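Local coordinates for protein transcription regulator, Crp family (Thermus thermophilus, PDB 4EV0) that activates transcription from six promoters in a cAMP-dependent manner, working as a DNA-binding homodimer, at residues A124-L127 and R128-D131; L151-L154 and R155-L158; H8-A11 and P12-D16; L26-Q29 and G30-I33. All coordinates share one frame; numbering follows the deposited sequence.

Contact 1 of 4, residues A124-L127 and R128-D131; sequences ARRL and READ. With CMP (adenosine-3',5'-cyclic-monophosphate), chain G.
A124 to D131 make two turns of helix 114-135, the long helix that in CRP-type dimers meets its mate at the subunit interface and borders the nucleotide site; along it R125 passes R128 and E129. Backbone i to i+4 bonds hold them, such as R128 N to A124 O at 3.1 Å. R126 has an extended chain from CG to NE and turns one guanidinium face to N3 at the margin of the adenine of cyclic AMP, off-centre, NE of R126 3.9 Å from N3. Its NH1 comes 3.5 Å from the ribose O2'. A salt bridge from NH1 to E76 and a bond from NH2 to L73 O fix how that flat group is turned. With CG anti to the backbone N (chi1 175°) and two further bends, R125 folds round to bring NH1 3.7 Å from R128 CD. The two guanidinium planes are only 14° apart, R125 NH2 being 4.2 Å from R128 NE. E129 OE2 touches only CG of R125, at 3.7 Å. The likely compensation is D81 of the second subunit, salt-bridged to R128 NE and weakly paired with R125 NH2. At R126 arginine's reach holds E76, itself bonded to cyclic AMP; at R128 it serves the dimer.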
loop_
_atom_site.group_PDB
_atom_site.type_symbol
_atom_site.label_atom_id
_atom_site.label_comp_id
_atom_site.label_asym_id
_atom_site.label_seq_id
_atom_site.Cartn_x
_atom_site.Cartn_y
_atom_site.Cartn_z
ATOM N N ALA B 124 7.522 0.007 -9.469
ATOM C CA ALA B 124 7.933 -0.817 -8.346
ATOM C C ALA B 124 8.171 0.067 -7.127
ATOM O O ALA B 124 7.747 -0.279 -6.043
ATOM C CB ALA B 124 9.170 -1.648 -8.691
ATOM N N ARG B 125 8.820 1.209 -7.327
ATOM C CA ARG B 125 9.052 2.188 -6.266
ATOM C C ARG B 125 7.738 2.660 -5.641
ATOM O O ARG B 125 7.646 2.837 -4.426
ATOM C CB ARG B 125 9.865 3.379 -6.816
ATOM C CG ARG B 125 10.102 4.570 -5.856
ATOM C CD ARG B 125 11.042 4.217 -4.687
ATOM N NE ARG B 125 11.876 3.050 -4.992
ATOM C CZ ARG B 125 12.082 2.025 -4.160
ATOM N NH1 ARG B 125 11.530 2.017 -2.944
ATOM N NH2 ARG B 125 12.847 1.009 -4.550
ATOM N N ARG B 126 6.723 2.839 -6.481
ATOM C CA ARG B 126 5.413 3.310 -6.040
ATOM C C ARG B 126 4.646 2.244 -5.273
ATOM O O ARG B 126 3.916 2.550 -4.335
ATOM C CB ARG B 126 4.585 3.793 -7.235
ATOM C CG ARG B 126 4.819 5.254 -7.604
ATOM C CD ARG B 126 4.419 5.531 -9.054
ATOM N NE ARG B 126 4.754 6.895 -9.467
ATOM C CZ ARG B 126 4.486 7.403 -10.665
ATOM N NH1 ARG B 126 3.876 6.653 -11.573
ATOM N NH2 ARG B 126 4.822 8.657 -10.956
ATOM N N LEU B 127 4.808 0.992 -5.677
ATOM C CA LEU B 127 4.149 -0.116 -4.987
ATOM C C LEU B 127 4.753 -0.350 -3.601
ATOM O O LEU B 127 4.078 -0.830 -2.694
ATOM C CB LEU B 127 4.193 -1.399 -5.834
ATOM C CG LEU B 127 3.166 -1.580 -6.962
ATOM C CD1 LEU B 127 3.715 -2.547 -7.993
ATOM C CD2 LEU B 127 1.831 -2.089 -6.440
ATOM N N ARG B 128 6.024 -0.003 -3.446
ATOM C CA ARG B 128 6.677 -0.098 -2.152
ATOM C C ARG B 128 6.176 0.979 -1.193
ATOM O O ARG B 128 5.940 0.718 -0.012
ATOM C CB ARG B 128 8.194 -0.050 -2.313
ATOM C CG ARG B 128 8.756 -1.364 -2.818
ATOM C CD ARG B 128 10.265 -1.433 -2.692
ATOM N NE ARG B 128 10.830 -2.541 -3.459
ATOM C CZ ARG B 128 10.985 -3.775 -2.983
ATOM N NH1 ARG B 128 10.614 -4.070 -1.739
ATOM N NH2 ARG B 128 11.510 -4.720 -3.759
ATOM N N GLU B 129 6.007 2.187 -1.718
ATOM C CA GLU B 129 5.424 3.294 -0.969
ATOM C C GLU B 129 3.981 2.983 -0.564
ATOM O O GLU B 129 3.527 3.357 0.520
ATOM C CB GLU B 129 5.519 4.581 -1.794
ATOM C CG GLU B 129 6.961 5.023 -1.997
ATOM C CD GLU B 129 7.139 6.058 -3.097
ATOM O OE1 GLU B 129 6.147 6.402 -3.782
ATOM O OE2 GLU B 129 8.289 6.521 -3.286
ATOM N N ALA B 130 3.277 2.273 -1.436
ATOM C CA ALA B 130 1.919 1.824 -1.140
ATOM C C ALA B 130 1.835 0.755 -0.040
ATOM O O ALA B 130 0.908 0.786 0.759
ATOM C CB ALA B 130 1.227 1.348 -2.402
ATOM N N ASP B 131 2.774 -0.193 -0.006
ATOM C CA ASP B 131 2.787 -1.204 1.058
ATOM C C ASP B 131 3.017 -0.521 2.405
ATOM O O ASP B 131 2.446 -0.919 3.426
ATOM C CB ASP B 131 3.869 -2.274 0.824
ATOM C CG ASP B 131 3.448 -3.348 -0.194
ATOM O OD1 ASP B 131 2.307 -3.856 -0.095
ATOM O OD2 ASP B 131 4.265 -3.693 -1.090
HETATM P P CMP G . -2.666 6.833 -15.190
HETATM O O1P CMP G . -2.487 6.824 -16.679
HETATM O O2P CMP G . -3.381 5.673 -14.534
HETATM O "O5'" CMP G . -3.342 8.222 -14.720
HETATM C "C5'" CMP G . -3.168 8.716 -13.393
HETATM C "C4'" CMP G . -1.744 8.535 -12.996
HETATM O "O4'" CMP G . -1.528 8.765 -11.591
HETATM C "C3'" CMP G . -1.229 7.141 -13.172
HETATM O "O3'" CMP G . -1.163 6.767 -14.534
HETATM C "C2'" CMP G . 0.091 7.222 -12.428
HETATM O "O2'" CMP G . 1.045 7.963 -13.168
HETATM C "C1'" CMP G . -0.341 8.075 -11.222
HETATM N N9 CMP G . -0.619 7.242 -10.048
HETATM C C8 CMP G . -1.566 6.294 -9.928
HETATM N N7 CMP G . -1.481 5.717 -8.696
HETATM C C5 CMP G . -0.470 6.307 -8.025
HETATM C C6 CMP G . 0.144 6.193 -6.676
HETATM N N6 CMP G . -0.331 5.286 -5.778
HETATM N N1 CMP G . 1.191 7.015 -6.390
HETATM C C2 CMP G . 1.668 7.905 -7.276
HETATM N N3 CMP G . 1.146 8.070 -8.514
HETATM C C4 CMP G . 0.101 7.312 -8.929
#

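Contact 2 of 4, residues L151-L154 and R155-L158; sequences LKLL and RQGL
L151 begins the last turn of helix 139-154 and meets R155 twice. Its carbonyl O accepts the backbone N of R155 at 2.9 Å, nearly along the C=O axis, and its CD2 methyl rests 3.8 Å from NE of the arginine, the two side chains crossing obliquely. Leucine suits this place because the same side chain also packs on A212 and F213 of its own chain. K152 offers its aliphatic part, CG lying 3.9 Å from NH1 of R155, while its O takes a second, weak bond from R155 N. R155 has CG wedged between its own backbone N and carbonyl carbon (chi1 47°), which turns the chain back along the helix over L151 and K152; CG then sits 3.1 Å from K152 O. The guanidinium also makes a weak, long ion pair with E209 of the second subunit. L153 lies side by side with Q156, CD2 being 4.0 Å from NE2, and its O receives Q156 N at 3.2 Å from above the carbonyl plane. L154 sends its side chain onto A205, L208 and F162, and its O is weakly bonded to G157 N. G157 adopts a positive phi (95°), which glycine tolerates best. A type I turn from L154 to G157 thus ends the helix that leads to strand 161-163 in the winged helix-turn-helix domain of Crp regulators.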
loop_
_atom_site.group_PDB
_atom_site.type_symbol
_atom_site.label_atom_id
_atom_site.label_comp_id
_atom_site.label_asym_id
_atom_site.label_seq_id
_atom_site.Cartn_x
_atom_site.Cartn_y
_atom_site.Cartn_z
ATOM N N LEU B 151 -4.150 -3.119 29.115
ATOM C CA LEU B 151 -5.400 -3.135 29.863
ATOM C C LEU B 151 -6.034 -4.525 29.792
ATOM O O LEU B 151 -6.462 -5.078 30.812
ATOM C CB LEU B 151 -6.355 -2.110 29.274
ATOM C CG LEU B 151 -7.269 -1.352 30.211
ATOM C CD1 LEU B 151 -7.837 -0.189 29.433
ATOM C CD2 LEU B 151 -8.386 -2.250 30.735
ATOM N N LYS B 152 -6.064 -5.090 28.584
ATOM C CA LYS B 152 -6.649 -6.405 28.361
ATOM C C LYS B 152 -6.006 -7.504 29.222
ATOM O O LYS B 152 -6.681 -8.438 29.663
ATOM C CB LYS B 152 -6.598 -6.776 26.873
ATOM C CG LYS B 152 -7.922 -6.534 26.158
ATOM C CD LYS B 152 -7.750 -6.217 24.679
ATOM C CE LYS B 152 -7.715 -7.489 23.861
ATOM N NZ LYS B 152 -7.773 -7.187 22.408
ATOM N N LEU B 153 -4.699 -7.392 29.446
ATOM C CA LEU B 153 -3.975 -8.335 30.299
ATOM C C LEU B 153 -4.307 -8.083 31.763
ATOM O O LEU B 153 -4.493 -9.014 32.527
ATOM C CB LEU B 153 -2.464 -8.215 30.094
ATOM C CG LEU B 153 -1.901 -8.541 28.704
ATOM C CD1 LEU B 153 -0.407 -8.247 28.656
ATOM C CD2 LEU B 153 -2.171 -9.991 28.308
ATOM N N LEU B 154 -4.380 -6.813 32.146
ATOM C CA LEU B 154 -4.829 -6.463 33.480
ATOM C C LEU B 154 -6.192 -7.069 33.774
ATOM O O LEU B 154 -6.482 -7.438 34.918
ATOM C CB LEU B 154 -4.909 -4.944 33.652
ATOM C CG LEU B 154 -3.680 -4.241 34.225
ATOM C CD1 LEU B 154 -3.944 -2.748 34.358
ATOM C CD2 LEU B 154 -3.274 -4.852 35.571
ATOM N N ARG B 155 -7.037 -7.173 32.759
ATOM C CA ARG B 155 -8.398 -7.598 33.031
ATOM C C ARG B 155 -8.596 -9.119 33.145
ATOM O O ARG B 155 -9.716 -9.600 33.333
ATOM C CB ARG B 155 -9.423 -6.902 32.117
ATOM C CG ARG B 155 -9.120 -6.850 30.661
ATOM C CD ARG B 155 -10.351 -6.511 29.806
ATOM N NE ARG B 155 -10.737 -5.105 29.792
ATOM C CZ ARG B 155 -11.201 -4.464 28.710
ATOM N NH1 ARG B 155 -11.308 -5.106 27.545
ATOM N NH2 ARG B 155 -11.560 -3.178 28.780
ATOM N N GLN B 156 -7.508 -9.876 33.101
ATOM C CA GLN B 156 -7.633 -11.317 33.294
ATOM C C GLN B 156 -7.564 -11.707 34.777
ATOM O O GLN B 156 -7.753 -12.873 35.129
ATOM C CB GLN B 156 -6.621 -12.087 32.442
ATOM C CG GLN B 156 -5.186 -11.983 32.917
ATOM C CD GLN B 156 -4.187 -12.212 31.791
ATOM O OE1 GLN B 156 -2.988 -12.389 32.024
ATOM N NE2 GLN B 156 -4.683 -12.202 30.558
ATOM N N GLY B 157 -7.297 -10.725 35.638
ATOM C CA GLY B 157 -7.457 -10.892 37.076
ATOM C C GLY B 157 -6.221 -11.285 37.870
ATOM O O GLY B 157 -6.308 -11.584 39.072
ATOM N N LEU B 158 -5.070 -11.286 37.203
ATOM C CA LEU B 158 -3.803 -11.616 37.848
ATOM C C LEU B 158 -2.980 -10.345 38.008
ATOM O O LEU B 158 -3.223 -9.561 38.929
ATOM C CB LEU B 158 -3.056 -12.643 37.011
ATOM C CG LEU B 158 -4.007 -13.749 36.534
ATOM C CD1 LEU B 158 -3.666 -14.209 35.123
ATOM C CD2 LEU B 158 -4.011 -14.933 37.516
#

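Contact 3 of 4, residues H8-A11 and P12-D16; sequences HGLA and PEEVD
E14 reaches back over L10 and A11, its CB 3.8 Å from CB of L10 and its OE1 3.7 Å from CD2 of the same leucine. E14 CG stands anti to the carbonyl carbon (chi1 -63°), and the extended chain beyond it delivers OE1 to the backbone N of A11. That bond measures 3.1 Å, with the N-H met on the anti side of the carboxylate and 34° out of its plane. The same A11 gives its O to V15 N at 2.9 Å, an ordinary first helical bond, and more weakly to E14 N. With alanine in place of E14, the backbone N of A11 would probably lose this acceptor and the flank of L10 its cover. On the neighbouring flank L10 CB touches CG2 of V15 at 4.0 Å, and V15 packs on F7 as well. P12 suits the first turn because it has no N-H to satisfy there and its ring stiffens the start, while G9 takes a positive phi open to few other residues. With A11 at the N-cap, E14 supplies the glutamate half of a capping box, alanine having no side-chain acceptor for the other half; L10 against V15 is the hydrophobic staple that commonly accompanies it, at the start of helix 12-19.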
loop_
_atom_site.group_PDB
_atom_site.type_symbol
_atom_site.label_atom_id
_atom_site.label_comp_id
_atom_site.label_asym_id
_atom_site.label_seq_id
_atom_site.Cartn_x
_atom_site.Cartn_y
_atom_site.Cartn_z
ATOM N N HIS B 8 17.204 7.267 -16.367
ATOM C CA HIS B 8 18.317 6.690 -15.618
ATOM C C HIS B 8 19.064 5.612 -16.419
ATOM O O HIS B 8 18.452 4.717 -16.993
ATOM C CB HIS B 8 17.812 6.132 -14.279
ATOM C CG HIS B 8 18.907 5.737 -13.338
ATOM N ND1 HIS B 8 19.559 4.523 -13.420
ATOM C CD2 HIS B 8 19.473 6.400 -12.302
ATOM C CE1 HIS B 8 20.479 4.456 -12.474
ATOM N NE2 HIS B 8 20.445 5.581 -11.780
ATOM N N GLY B 9 20.387 5.725 -16.479
ATOM C CA GLY B 9 21.204 4.743 -17.174
ATOM C C GLY B 9 21.581 5.108 -18.595
ATOM O O GLY B 9 22.490 4.493 -19.178
ATOM N N LEU B 10 20.895 6.099 -19.162
ATOM C CA LEU B 10 21.138 6.472 -20.550
ATOM C C LEU B 10 22.261 7.498 -20.694
ATOM O O LEU B 10 22.357 8.451 -19.919
ATOM C CB LEU B 10 19.868 7.040 -21.178
ATOM C CG LEU B 10 18.565 6.246 -21.174
ATOM C CD1 LEU B 10 17.476 7.171 -21.751
ATOM C CD2 LEU B 10 18.696 4.947 -21.971
ATOM N N ALA B 11 23.098 7.303 -21.703
ATOM C CA ALA B 11 24.061 8.319 -22.119
ATOM C C ALA B 11 23.360 9.646 -22.519
ATOM O O ALA B 11 22.167 9.649 -22.839
ATOM C CB ALA B 11 24.914 7.770 -23.265
ATOM N N PRO B 12 24.094 10.776 -22.465
ATOM C CA PRO B 12 23.554 12.103 -22.824
ATOM C C PRO B 12 22.891 12.155 -24.201
ATOM O O PRO B 12 21.828 12.771 -24.342
ATOM C CB PRO B 12 24.796 12.993 -22.811
ATOM C CG PRO B 12 25.685 12.349 -21.778
ATOM C CD PRO B 12 25.473 10.870 -21.944
ATOM N N GLU B 13 23.521 11.511 -25.181
ATOM C CA GLU B 13 23.003 11.396 -26.553
ATOM C C GLU B 13 21.695 10.602 -26.576
ATOM O O GLU B 13 20.789 10.890 -27.373
ATOM C CB GLU B 13 24.026 10.678 -27.464
ATOM C CG GLU B 13 25.328 11.428 -27.733
ATOM C CD GLU B 13 26.370 11.286 -26.630
ATOM O OE1 GLU B 13 26.069 10.717 -25.555
ATOM O OE2 GLU B 13 27.506 11.756 -26.833
ATOM N N GLU B 14 21.613 9.601 -25.701
ATOM C CA GLU B 14 20.462 8.707 -25.632
ATOM C C GLU B 14 19.276 9.413 -24.974
ATOM O O GLU B 14 18.125 9.168 -25.318
ATOM C CB GLU B 14 20.816 7.387 -24.876
ATOM C CG GLU B 14 21.894 6.525 -25.558
ATOM C CD GLU B 14 22.147 5.156 -24.872
ATOM O OE1 GLU B 14 22.040 5.044 -23.621
ATOM O OE2 GLU B 14 22.474 4.180 -25.597
ATOM N N VAL B 15 19.555 10.286 -24.020
ATOM C CA VAL B 15 18.513 11.133 -23.452
ATOM C C VAL B 15 17.936 12.066 -24.536
ATOM O O VAL B 15 16.719 12.233 -24.652
ATOM C CB VAL B 15 19.052 11.963 -22.251
ATOM C CG1 VAL B 15 17.971 12.864 -21.674
ATOM C CG2 VAL B 15 19.624 11.044 -21.175
ATOM N N ASP B 16 18.819 12.664 -25.329
ATOM C CA ASP B 16 18.403 13.525 -26.424
ATOM C C ASP B 16 17.537 12.738 -27.408
ATOM O O ASP B 16 16.489 13.204 -27.859
ATOM C CB ASP B 16 19.634 14.095 -27.134
ATOM C CG ASP B 16 20.548 14.864 -26.193
ATOM O OD1 ASP B 16 20.060 15.335 -25.139
ATOM O OD2 ASP B 16 21.751 14.998 -26.505
HETATM O O HOH W 1 24.423 4.042 -21.304
#

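Contact 4 of 4, residues L26-Q29 and G30-I33; sequences LYPQ and GKPI
The Y27 ring carries I33 over one face and has K31 CB near its plane at one edge; a water lies in plane at the hydroxyl. I33 CG1 stands 4.0 Å from the ring centroid and 18° off the normal, a CH-pi contact displaced toward the CG side. CG2, anti to the backbone N, reaches the far part of the ring, 4.0 Å from CZ, while CG1, anti to the carbonyl carbon (chi1 -61°), covers the CG side. The water sits 2.7 Å from Y27 OH and donates weakly to I33 O. A serine in place of Y27 would probably leave this face of I33 uncovered and the water without its phenolic partner. Between the two strands runs a type II turn from P28 to K31, closed by K31 N bonding to P28 O at 3.1 Å. G30 fits its third position, where phi is positive (84°), and K31 lays CG 3.8 Å from CD of P28 before its chain bends off. The turn joins strand 23-27, hydrogen-bonded through Y27 to T95, to strand 32-34, paired with strand 88-91; Y27 and I33 both pack on L97 and A91 between two sheets of the cyclic nucleotide-binding domain.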
loop_
_atom_site.group_PDB
_atom_site.type_symbol
_atom_site.label_atom_id
_atom_site.label_comp_id
_atom_site.label_asym_id
_atom_site.label_seq_id
_atom_site.Cartn_x
_atom_site.Cartn_y
_atom_site.Cartn_z
ATOM N N LEU B 26 0.687 22.362 -23.054
ATOM C CA LEU B 26 0.673 23.414 -22.032
ATOM C C LEU B 26 -0.629 23.454 -21.233
ATOM O O LEU B 26 -1.722 23.417 -21.807
ATOM C CB LEU B 26 0.936 24.788 -22.653
ATOM C CG LEU B 26 2.384 25.175 -22.977
ATOM C CD1 LEU B 26 2.974 24.323 -24.101
ATOM C CD2 LEU B 26 2.481 26.667 -23.327
ATOM N N TYR B 27 -0.502 23.528 -19.905
ATOM C CA TYR B 27 -1.663 23.651 -19.016
ATOM C C TYR B 27 -1.488 24.787 -18.016
ATOM O O TYR B 27 -0.636 24.703 -17.125
ATOM C CB TYR B 27 -1.945 22.328 -18.278
ATOM C CG TYR B 27 -2.403 21.248 -19.218
ATOM C CD1 TYR B 27 -1.485 20.432 -19.875
ATOM C CD2 TYR B 27 -3.754 21.077 -19.492
ATOM C CE1 TYR B 27 -1.904 19.465 -20.769
ATOM C CE2 TYR B 27 -4.184 20.111 -20.385
ATOM C CZ TYR B 27 -3.258 19.310 -21.025
ATOM O OH TYR B 27 -3.698 18.356 -21.916
ATOM N N PRO B 28 -2.299 25.849 -18.160
ATOM C CA PRO B 28 -2.323 27.023 -17.267
ATOM C C PRO B 28 -2.761 26.646 -15.854
ATOM O O PRO B 28 -3.387 25.596 -15.684
ATOM C CB PRO B 28 -3.392 27.925 -17.897
ATOM C CG PRO B 28 -3.495 27.473 -19.339
ATOM C CD PRO B 28 -3.255 25.980 -19.273
ATOM N N GLN B 29 -2.442 27.494 -14.872
ATOM C CA GLN B 29 -2.864 27.314 -13.475
ATOM C C GLN B 29 -4.324 26.892 -13.319
ATOM O O GLN B 29 -5.232 27.581 -13.795
ATOM C CB GLN B 29 -2.664 28.615 -12.685
ATOM C CG GLN B 29 -1.383 28.689 -11.872
ATOM C CD GLN B 29 -1.605 29.207 -10.457
ATOM O OE1 GLN B 29 -2.728 29.535 -10.068
ATOM N NE2 GLN B 29 -0.528 29.276 -9.681
ATOM N N GLY B 30 -4.543 25.766 -12.643
ATOM C CA GLY B 30 -5.887 25.324 -12.312
ATOM C C GLY B 30 -6.609 24.542 -13.396
ATOM O O GLY B 30 -7.747 24.120 -13.181
ATOM N N LYS B 31 -5.973 24.349 -14.554
ATOM C CA LYS B 31 -6.593 23.568 -15.625
ATOM C C LYS B 31 -6.411 22.077 -15.383
ATOM O O LYS B 31 -5.318 21.626 -15.025
ATOM C CB LYS B 31 -6.049 23.950 -17.008
ATOM C CG LYS B 31 -6.640 25.234 -17.598
ATOM C CD LYS B 31 -7.783 24.977 -18.602
ATOM C CE LYS B 31 -8.418 26.316 -19.033
ATOM N NZ LYS B 31 -9.547 26.209 -20.017
ATOM N N PRO B 32 -7.495 21.309 -15.561
ATOM C CA PRO B 32 -7.441 19.848 -15.492
ATOM C C PRO B 32 -6.651 19.319 -16.676
ATOM O O PRO B 32 -6.841 19.785 -17.800
ATOM C CB PRO B 32 -8.911 19.430 -15.621
ATOM C CG PRO B 32 -9.700 20.659 -15.309
ATOM C CD PRO B 32 -8.864 21.799 -15.785
ATOM N N ILE B 33 -5.759 18.371 -16.417
ATOM C CA ILE B 33 -4.978 17.758 -17.470
ATOM C C ILE B 33 -5.776 16.560 -17.996
ATOM O O ILE B 33 -6.049 16.465 -19.204
ATOM C CB ILE B 33 -3.584 17.390 -16.961
ATOM C CG1 ILE B 33 -2.858 18.659 -16.502
ATOM C CG2 ILE B 33 -2.785 16.688 -18.026
ATOM C CD1 ILE B 33 -2.161 18.523 -15.154
HETATM O O HOH W 2 -6.326 17.954 -22.277
#

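In the fold
From the N terminus, contact 3 comes first, where the loop before helix 12-19 passes into that helix. Contact 4 follows, a tight turn joining the edge strands of two antiparallel sheets, with its centre about 29 Å from that of contact 3. Contact 1 lies far along the chain, on helix 114-135, close to the centre of the chain; contact 2 ends the next helix, 139-154, in the DNA-binding domain. All four are local and in series, none nesting or crossing. The centres of contacts 2 and 3 are about 64 Å apart, on opposite sides of the chain's centre, and the long helix bearing contact 1 bridges the domains. Contacts 1 and 2 both reach the second subunit.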